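Acetylxylan esterase / glucomannan deacetylase (Cellvibrio japonicus, PDB 2WAA) removes acetyl groups from plant cell wall polysaccharides, deacetylating xylan and glucomannan with equal efficiency. Local coordinates at residues 272-277 and 315-320; 147-152 and 163-168. All blocks are in the same frame, centred on the assembly; numbering follows the deposited sequence.

Contact 1. Residues 272-277 and 315-320; sequences EGAILN and AHPTKD. With ACT (acetate ion), chain C.
His-316 NE2 donates a hydrogen bond to O of the bound acetate, 3.2 Å long and bent to 149° at the hydrogen. The acetate oxygen sits at the edge of the imidazole, near the ring plane. Ile-275 comes to the methyl end of the same ion, its CD1 3.8 Å from the acetate CH3. The ion thus has a polar neighbour from one segment and an apolar neighbour from the other. It was probably picked up during crystallisation, but acetate is also the acid released from an acetyl ester. Gly-186 N, Asn-236 ND2 and Ser-141 N also bond it; Gly-186 and Asn-236 are the inferred transition-state stabilisers. These three donors are consistent with the oxyanion hole of an SGNH (GDSL-like) esterase. His-316 is the inferred charge-relay histidine between Asp-314, bonded to ND1, and the nucleophile Ser-141, which makes a weak bond with NE2. Away from the acetate, the two segments meet through apolar side chains. The Ile-275 and Pro-317 side chains cross at about a right angle, with CG1 of Ile-275 3.8 Å from CD of Pro-317. The outer arm of Ile-275 is extended (chi2 173°), which carries CD1 past the proline toward the acetate. CD1 also comes within 4.3 Å of His-316 CD2, approaching the ring obliquely. Ala-274 CB meets Pro-317 CG at 4.1 Å.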
ATOM      1  N   GLU A 272      -5.983  -5.235  15.640  1.00  9.34           N
ATOM      2  CA  GLU A 272      -6.513  -6.520  15.154  1.00 10.00           C
ATOM      3  C   GLU A 272      -7.197  -6.435  13.792  1.00  9.52           C
ATOM      4  O   GLU A 272      -7.528  -7.432  13.204  1.00 10.44           O
ATOM      5  CB  GLU A 272      -7.494  -7.117  16.189  1.00 11.59           C
ATOM      6  CG  GLU A 272      -8.828  -6.385  16.327  1.00 11.68           C
ATOM      7  CD  GLU A 272      -8.808  -5.230  17.318  1.00 15.02           C
ATOM      8  OE1 GLU A 272      -7.728  -4.725  17.687  1.00 14.09           O
ATOM      9  OE2 GLU A 272      -9.907  -4.795  17.728  1.00 19.07           O
ATOM     10  N   GLY A 273      -7.475  -5.230  13.332  1.00  9.60           N
ATOM     11  CA  GLY A 273      -8.146  -5.081  12.052  1.00 10.79           C
ATOM     12  C   GLY A 273      -9.676  -5.161  12.155  1.00 10.64           C
ATOM     13  O   GLY A 273     -10.260  -5.385  13.244  1.00 11.54           O
ATOM     14  N   ALA A 274     -10.316  -4.988  11.011  1.00  9.45           N
ATOM     15  CA  ALA A 274     -11.765  -4.817  10.961  1.00  9.85           C
ATOM     16  C   ALA A 274     -12.588  -6.058  10.673  1.00  9.55           C
ATOM     17  O   ALA A 274     -13.811  -6.011  10.826  1.00  9.35           O
ATOM     18  CB  ALA A 274     -12.115  -3.778   9.898  1.00 10.72           C
ATOM     19  N   ILE A 275     -11.975  -7.117  10.156  1.00  8.93           N
ATOM     20  CA  ILE A 275     -12.788  -8.276   9.725  1.00  8.69           C
ATOM     21  C   ILE A 275     -13.163  -9.203  10.900  1.00 10.00           C
ATOM     22  O   ILE A 275     -14.324  -9.633  10.985  1.00  9.98           O
ATOM     23  CB  ILE A 275     -12.092  -9.082   8.588  1.00  7.56           C
ATOM     24  CG1 ILE A 275     -12.128  -8.233   7.305  1.00  9.18           C
ATOM     25  CG2 ILE A 275     -12.815 -10.380   8.389  1.00  9.29           C
ATOM     26  CD1 ILE A 275     -11.336  -8.853   6.166  1.00  7.83           C
ATOM     27  N   LEU A 276     -12.202  -9.481  11.793  1.00  8.94           N
ATOM     28  CA  LEU A 276     -12.454 -10.416  12.884  1.00 10.28           C
ATOM     29  C   LEU A 276     -13.512  -9.875  13.808  1.00 10.79           C
ATOM     30  O   LEU A 276     -13.633  -8.660  14.035  1.00 10.66           O
ATOM     31  CB  LEU A 276     -11.191 -10.669  13.723  1.00 10.08           C
ATOM     32  CG  LEU A 276     -10.087 -11.390  12.953  1.00 11.27           C
ATOM     33  CD1 LEU A 276      -8.929 -11.592  13.934  1.00 13.85           C
ATOM     34  CD2 LEU A 276     -10.583 -12.694  12.361  1.00 11.31           C
ATOM     35  N   ASN A 277     -14.274 -10.790  14.356  1.00 11.51           N
ATOM     36  CA  ASN A 277     -15.378 -10.390  15.192  1.00 12.92           C
ATOM     37  C   ASN A 277     -15.457 -11.367  16.320  1.00 13.30           C
ATOM     38  O   ASN A 277     -14.786 -12.419  16.275  1.00 11.84           O
ATOM     39  CB  ASN A 277     -16.637 -10.525  14.382  1.00 15.29           C
ATOM     40  CG  ASN A 277     -17.730  -9.742  14.909  1.00 19.05           C
ATOM     41  OD1 ASN A 277     -17.556  -8.907  15.848  1.00 22.69           O
ATOM     42  ND2 ASN A 277     -18.912  -9.972  14.336  1.00 23.85           N
ATOM     43  N   ALA A 315     -17.569  -9.955   2.191  1.00 14.07           N
ATOM     44  CA  ALA A 315     -17.314  -9.646   3.611  1.00 14.23           C
ATOM     45  C   ALA A 315     -16.191  -8.635   3.813  1.00 12.55           C
ATOM     46  O   ALA A 315     -16.052  -8.108   4.905  1.00 11.76           O
ATOM     47  CB  ALA A 315     -16.983 -10.925   4.389  1.00 15.13           C
ATOM     48  N   HIS A 316     -15.375  -8.349   2.780  1.00 11.36           N
ATOM     49  CA  HIS A 316     -14.326  -7.343   2.962  1.00 10.74           C
ATOM     50  C   HIS A 316     -14.986  -5.998   3.224  1.00  9.67           C
ATOM     51  O   HIS A 316     -16.032  -5.704   2.647  1.00 10.62           O
ATOM     52  CB  HIS A 316     -13.439  -7.210   1.711  1.00 10.42           C
ATOM     53  CG  HIS A 316     -12.458  -8.326   1.554  1.00 10.92           C
ATOM     54  ND1 HIS A 316     -12.784  -9.500   0.919  1.00 10.99           N
ATOM     55  CD2 HIS A 316     -11.157  -8.441   1.927  1.00 12.89           C
ATOM     56  CE1 HIS A 316     -11.732 -10.310   0.925  1.00 13.38           C
ATOM     57  NE2 HIS A 316     -10.732  -9.691   1.538  1.00 14.12           N
ATOM     58  N   PRO A 317     -14.377  -5.154   4.079  1.00  8.80           N
ATOM     59  CA  PRO A 317     -14.983  -3.864   4.366  1.00  7.09           C
ATOM     60  C   PRO A 317     -15.276  -3.065   3.086  1.00  9.06           C
ATOM     61  O   PRO A 317     -14.451  -3.047   2.137  1.00  9.42           O
ATOM     62  CB  PRO A 317     -13.933  -3.172   5.249  1.00  8.32           C
ATOM     63  CG  PRO A 317     -13.313  -4.343   6.045  1.00  6.13           C
ATOM     64  CD  PRO A 317     -13.258  -5.474   5.008  1.00  8.08           C
ATOM     65  N   THR A 318     -16.424  -2.397   3.071  1.00  8.81           N
ATOM     66  CA  THR A 318     -16.790  -1.566   1.934  1.00  9.38           C
ATOM     67  C   THR A 318     -16.021  -0.235   1.913  1.00  9.04           C
ATOM     68  O   THR A 318     -15.321   0.116   2.866  1.00  8.96           O
ATOM     69  CB  THR A 318     -18.289  -1.174   2.016  1.00  9.71           C
ATOM     70  OG1 THR A 318     -18.524  -0.459   3.235  1.00 10.23           O
ATOM     71  CG2 THR A 318     -19.190  -2.405   1.974  1.00 11.21           C
ATOM     72  N   LYS A 319     -16.174   0.500   0.810  1.00  9.44           N
ATOM     73  CA  LYS A 319     -15.605   1.843   0.708  1.00  9.76           C
ATOM     74  C   LYS A 319     -16.057   2.709   1.869  1.00  9.77           C
ATOM     75  O   LYS A 319     -15.222   3.376   2.491  1.00 10.28           O
ATOM     76  CB  LYS A 319     -16.011   2.489  -0.625  1.00 10.23           C
ATOM     77  CG  LYS A 319     -15.529   3.976  -0.789  1.00 12.76           C
ATOM     78  CD  LYS A 319     -15.847   4.516  -2.207  1.00 15.16           C
ATOM     79  CE  LYS A 319     -15.032   3.673  -3.236  1.00 22.49           C
ATOM     80  NZ  LYS A 319     -15.221   3.968  -4.756  1.00 26.49           N
ATOM     81  N   ASP A 320     -17.344   2.734   2.202  1.00  9.49           N
ATOM     82  CA  ASP A 320     -17.717   3.600   3.338  1.00 10.86           C
ATOM     83  C   ASP A 320     -17.156   3.103   4.689  1.00  9.86           C
ATOM     84  O   ASP A 320     -16.862   3.892   5.577  1.00  9.43           O
ATOM     85  CB  ASP A 320     -19.231   3.745   3.428  1.00 11.68           C
ATOM     86  CG  ASP A 320     -19.775   4.598   2.304  1.00 18.87           C
ATOM     87  OD1 ASP A 320     -18.997   5.397   1.712  1.00 22.74           O
ATOM     88  OD2 ASP A 320     -20.984   4.466   2.014  1.00 24.95           O
TER
HETATM   89  C   ACT C1343      -7.749 -11.128   3.556  1.00 15.00           C
HETATM   90  O   ACT C1343      -8.482 -11.698   2.674  1.00 15.14           O
HETATM   91  OXT ACT C1343      -6.536 -11.021   3.261  1.00 13.71           O
HETATM   92  CH3 ACT C1343      -8.271 -10.604   4.866  1.00 15.63           C

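Contact 2. Residues 147-152 and 163-168; sequences AIDRVA and ARESYG
Two type I beta turns, Ala-147 to Arg-150 and Ala-163 to Ser-166, come together, nearest at the CA atoms of Ile-148 and Ser-166, 7.3 Å apart. Ile-148 bridges them. Its CG1 arm runs out extended (chi2 176°) and brings CD1 to 3.5 Å from Ser-166 CA, with Ser-166 CB at 3.8 Å. The methyl therefore rests on the backbone of the second turn as well as on its side chain. The CG2 branch lies alongside Glu-165, 4.2 Å from its CB. Farther out, Asp-149 OD1 and Glu-165 OE1 are 4.3 Å apart. Their like charges are probably eased by Lys-319, in a salt bridge with Asp-149, and by Arg-164 NH2, which is near Glu-165 OE1 but aims no N-H at it. Asn-162 ND2 bonds to both oxygens. Each turn also binds its own first carbonyl. Ala-147 O takes Arg-150 NE at 2.9 Å in the carbonyl plane, although the oxygen is tilted from the guanidinium plane. Ala-163 O accepts two bonds from Ser-166, one from its N and one from OG at 2.7 Å. The latter follows from chi1 of 73°, which sets OG between the backbone N and the carbonyl carbon. Ser-166 is the N-cap residue of helix 167-174. Here the loop after strand 133-139 meets the N-terminus of that helix in the SGNH-hydrolase fold.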
ATOM      1  N   ALA A 147     -11.680  -5.047  -2.804  1.00  9.27           N
ATOM      2  CA  ALA A 147     -13.170  -4.971  -2.892  1.00 10.23           C
ATOM      3  C   ALA A 147     -13.751  -3.619  -2.515  1.00 10.27           C
ATOM      4  O   ALA A 147     -14.983  -3.471  -2.372  1.00 11.85           O
ATOM      5  CB  ALA A 147     -13.826  -6.103  -2.059  1.00  9.49           C
ATOM      6  N   ILE A 148     -12.906  -2.599  -2.407  1.00  9.46           N
ATOM      7  CA  ILE A 148     -13.447  -1.253  -2.177  1.00  8.85           C
ATOM      8  C   ILE A 148     -14.330  -0.808  -3.340  1.00  9.78           C
ATOM      9  O   ILE A 148     -15.366  -0.128  -3.105  1.00 10.65           O
ATOM     10  CB  ILE A 148     -12.315  -0.251  -1.861  1.00  8.96           C
ATOM     11  CG1 ILE A 148     -11.734  -0.625  -0.476  1.00  7.29           C
ATOM     12  CG2 ILE A 148     -12.784   1.203  -1.941  1.00  7.66           C
ATOM     13  CD1 ILE A 148     -10.549   0.212  -0.078  1.00  8.39           C
ATOM     14  N   ASP A 149     -13.950  -1.156  -4.575  1.00  9.21           N
ATOM     15  CA  ASP A 149     -14.704  -0.661  -5.742  1.00  9.51           C
ATOM     16  C   ASP A 149     -15.638  -1.720  -6.316  1.00 10.15           C
ATOM     17  O   ASP A 149     -15.845  -1.778  -7.526  1.00 11.04           O
ATOM     18  CB  ASP A 149     -13.784  -0.119  -6.868  1.00  9.57           C
ATOM     19  CG  ASP A 149     -13.235   1.285  -6.579  1.00 11.59           C
ATOM     20  OD1 ASP A 149     -13.634   1.941  -5.576  1.00 11.81           O
ATOM     21  OD2 ASP A 149     -12.339   1.738  -7.350  1.00 11.33           O
ATOM     22  N   ARG A 150     -16.197  -2.553  -5.447  1.00 10.41           N
ATOM     23  CA  ARG A 150     -17.104  -3.611  -5.871  1.00 10.78           C
ATOM     24  C   ARG A 150     -18.320  -2.927  -6.468  1.00 11.40           C
ATOM     25  O   ARG A 150     -18.676  -1.822  -6.076  1.00 11.16           O
ATOM     26  CB  ARG A 150     -17.561  -4.432  -4.652  1.00 10.77           C
ATOM     27  CG  ARG A 150     -18.605  -3.667  -3.795  1.00 12.70           C
ATOM     28  CD  ARG A 150     -18.845  -4.289  -2.393  1.00 16.10           C
ATOM     29  NE  ARG A 150     -17.634  -4.178  -1.564  1.00 15.38           N
ATOM     30  CZ  ARG A 150     -17.395  -4.816  -0.425  1.00 14.81           C
ATOM     31  NH1 ARG A 150     -18.310  -5.625   0.128  1.00 13.70           N
ATOM     32  NH2 ARG A 150     -16.214  -4.615   0.160  1.00 12.79           N
ATOM     33  N   VAL A 151     -19.024  -3.624  -7.333  1.00 11.91           N
ATOM     34  CA  VAL A 151     -20.305  -3.097  -7.813  1.00 14.45           C
ATOM     35  C   VAL A 151     -21.272  -4.261  -7.786  1.00 16.04           C
ATOM     36  O   VAL A 151     -20.914  -5.367  -8.159  1.00 15.64           O
ATOM     37  CB  VAL A 151     -20.137  -2.577  -9.240  1.00 13.64           C
ATOM     38  CG1 VAL A 151     -21.494  -2.548  -9.984  1.00 18.40           C
ATOM     39  CG2 VAL A 151     -19.475  -1.225  -9.188  1.00 14.81           C
ATOM     40  N   ALA A 152     -22.472  -4.024  -7.276  1.00 19.05           N
ATOM     41  CA  ALA A 152     -23.453  -5.117  -7.147  1.00 21.47           C
ATOM     42  C   ALA A 152     -23.729  -5.761  -8.519  1.00 21.78           C
ATOM     43  O   ALA A 152     -23.885  -5.061  -9.506  1.00 23.38           O
ATOM     44  CB  ALA A 152     -24.718  -4.586  -6.539  1.00 21.96           C
ATOM     45  N   ALA A 163      -6.618   1.563  -3.893  1.00 10.47           N
ATOM     46  CA  ALA A 163      -5.639   1.911  -2.849  1.00 11.38           C
ATOM     47  C   ALA A 163      -5.914   3.297  -2.253  1.00 11.37           C
ATOM     48  O   ALA A 163      -5.830   3.481  -1.029  1.00 10.74           O
ATOM     49  CB  ALA A 163      -4.197   1.875  -3.459  1.00 11.72           C
ATOM     50  N   ARG A 164      -6.227   4.272  -3.117  1.00 11.00           N
ATOM     51  CA  ARG A 164      -6.398   5.675  -2.693  1.00 12.60           C
ATOM     52  C   ARG A 164      -7.469   5.821  -1.621  1.00 11.42           C
ATOM     53  O   ARG A 164      -7.380   6.710  -0.766  1.00 10.59           O
ATOM     54  CB  ARG A 164      -6.902   6.565  -3.854  1.00 12.39           C
ATOM     55  CG  ARG A 164      -5.945   7.176  -4.814  1.00 21.64           C
ATOM     56  CD  ARG A 164      -6.710   7.517  -6.190  1.00 23.63           C
ATOM     57  NE  ARG A 164      -8.103   7.964  -5.968  1.00 30.94           N
ATOM     58  CZ  ARG A 164      -9.234   7.381  -6.420  1.00 29.19           C
ATOM     59  NH1 ARG A 164      -9.275   6.268  -7.203  1.00 24.60           N
ATOM     60  NH2 ARG A 164     -10.375   7.940  -6.081  1.00 29.50           N
ATOM     61  N   GLU A 165      -8.527   4.997  -1.728  1.00 10.84           N
ATOM     62  CA  GLU A 165      -9.655   5.062  -0.811  1.00 10.27           C
ATOM     63  C   GLU A 165      -9.629   4.015   0.283  1.00  9.98           C
ATOM     64  O   GLU A 165     -10.606   3.868   1.042  1.00 10.57           O
ATOM     65  CB  GLU A 165     -10.975   5.021  -1.599  1.00 10.91           C
ATOM     66  CG  GLU A 165     -11.029   6.297  -2.437  1.00 16.22           C
ATOM     67  CD  GLU A 165     -12.314   6.492  -3.151  1.00 24.99           C
ATOM     68  OE1 GLU A 165     -12.487   5.887  -4.223  1.00 27.20           O
ATOM     69  OE2 GLU A 165     -13.149   7.263  -2.620  1.00 31.13           O
ATOM     70  N   SER A 166      -8.499   3.331   0.402  1.00  9.75           N
ATOM     71  CA  SER A 166      -8.309   2.385   1.509  1.00 10.07           C
ATOM     72  C   SER A 166      -8.005   3.126   2.823  1.00  9.76           C
ATOM     73  O   SER A 166      -7.472   4.253   2.809  1.00  9.73           O
ATOM     74  CB  SER A 166      -7.189   1.391   1.156  1.00  9.34           C
ATOM     75  OG  SER A 166      -5.893   2.027   1.223  1.00  9.26           O
ATOM     76  N   TYR A 167      -8.309   2.497   3.972  1.00  8.36           N
ATOM     77  CA  TYR A 167      -8.164   3.191   5.224  1.00  8.84           C
ATOM     78  C   TYR A 167      -6.719   3.667   5.442  1.00  7.97           C
ATOM     79  O   TYR A 167      -6.511   4.737   6.037  1.00  7.89           O
ATOM     80  CB  TYR A 167      -8.627   2.330   6.424  1.00  8.05           C
ATOM     81  CG  TYR A 167      -7.588   1.300   6.827  1.00  8.41           C
ATOM     82  CD1 TYR A 167      -6.692   1.581   7.855  1.00  9.48           C
ATOM     83  CD2 TYR A 167      -7.486   0.068   6.150  1.00  6.63           C
ATOM     84  CE1 TYR A 167      -5.678   0.635   8.267  1.00  9.35           C
ATOM     85  CE2 TYR A 167      -6.486  -0.879   6.522  1.00  6.39           C
ATOM     86  CZ  TYR A 167      -5.600  -0.564   7.593  1.00  9.26           C
ATOM     87  OH  TYR A 167      -4.639  -1.474   7.968  1.00 11.88           O
ATOM     88  N   GLY A 168      -5.742   2.891   4.970  1.00  8.49           N
ATOM     89  CA  GLY A 168      -4.315   3.236   5.185  1.00  7.89           C
ATOM     90  C   GLY A 168      -3.963   4.534   4.450  1.00  8.78           C
ATOM     91  O   GLY A 168      -3.320   5.415   5.028  1.00  8.34           O
TER

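In the fold
Both contacts lie in the GDSL-like esterase domain, on the same side of the chain's centre, and their centres are about 11 Å apart. They come in series: contact 2 closes before contact 1 opens. Contact 2 joins loop 147-152 to the start of helix 167-174. Contact 1 joins the loop after strand 267-270, a strand of the parallel sheet, to the start of helix 319-337. Two direct links tie them: the Lys-319 salt bridge and a probable hydrogen bond from Arg-150 NH2 to His-316 O. Contact 2 thus borders the backbone of His-316. Contact 1 holds this residue, the inferred charge-relay histidine, and so lies in the probable active site.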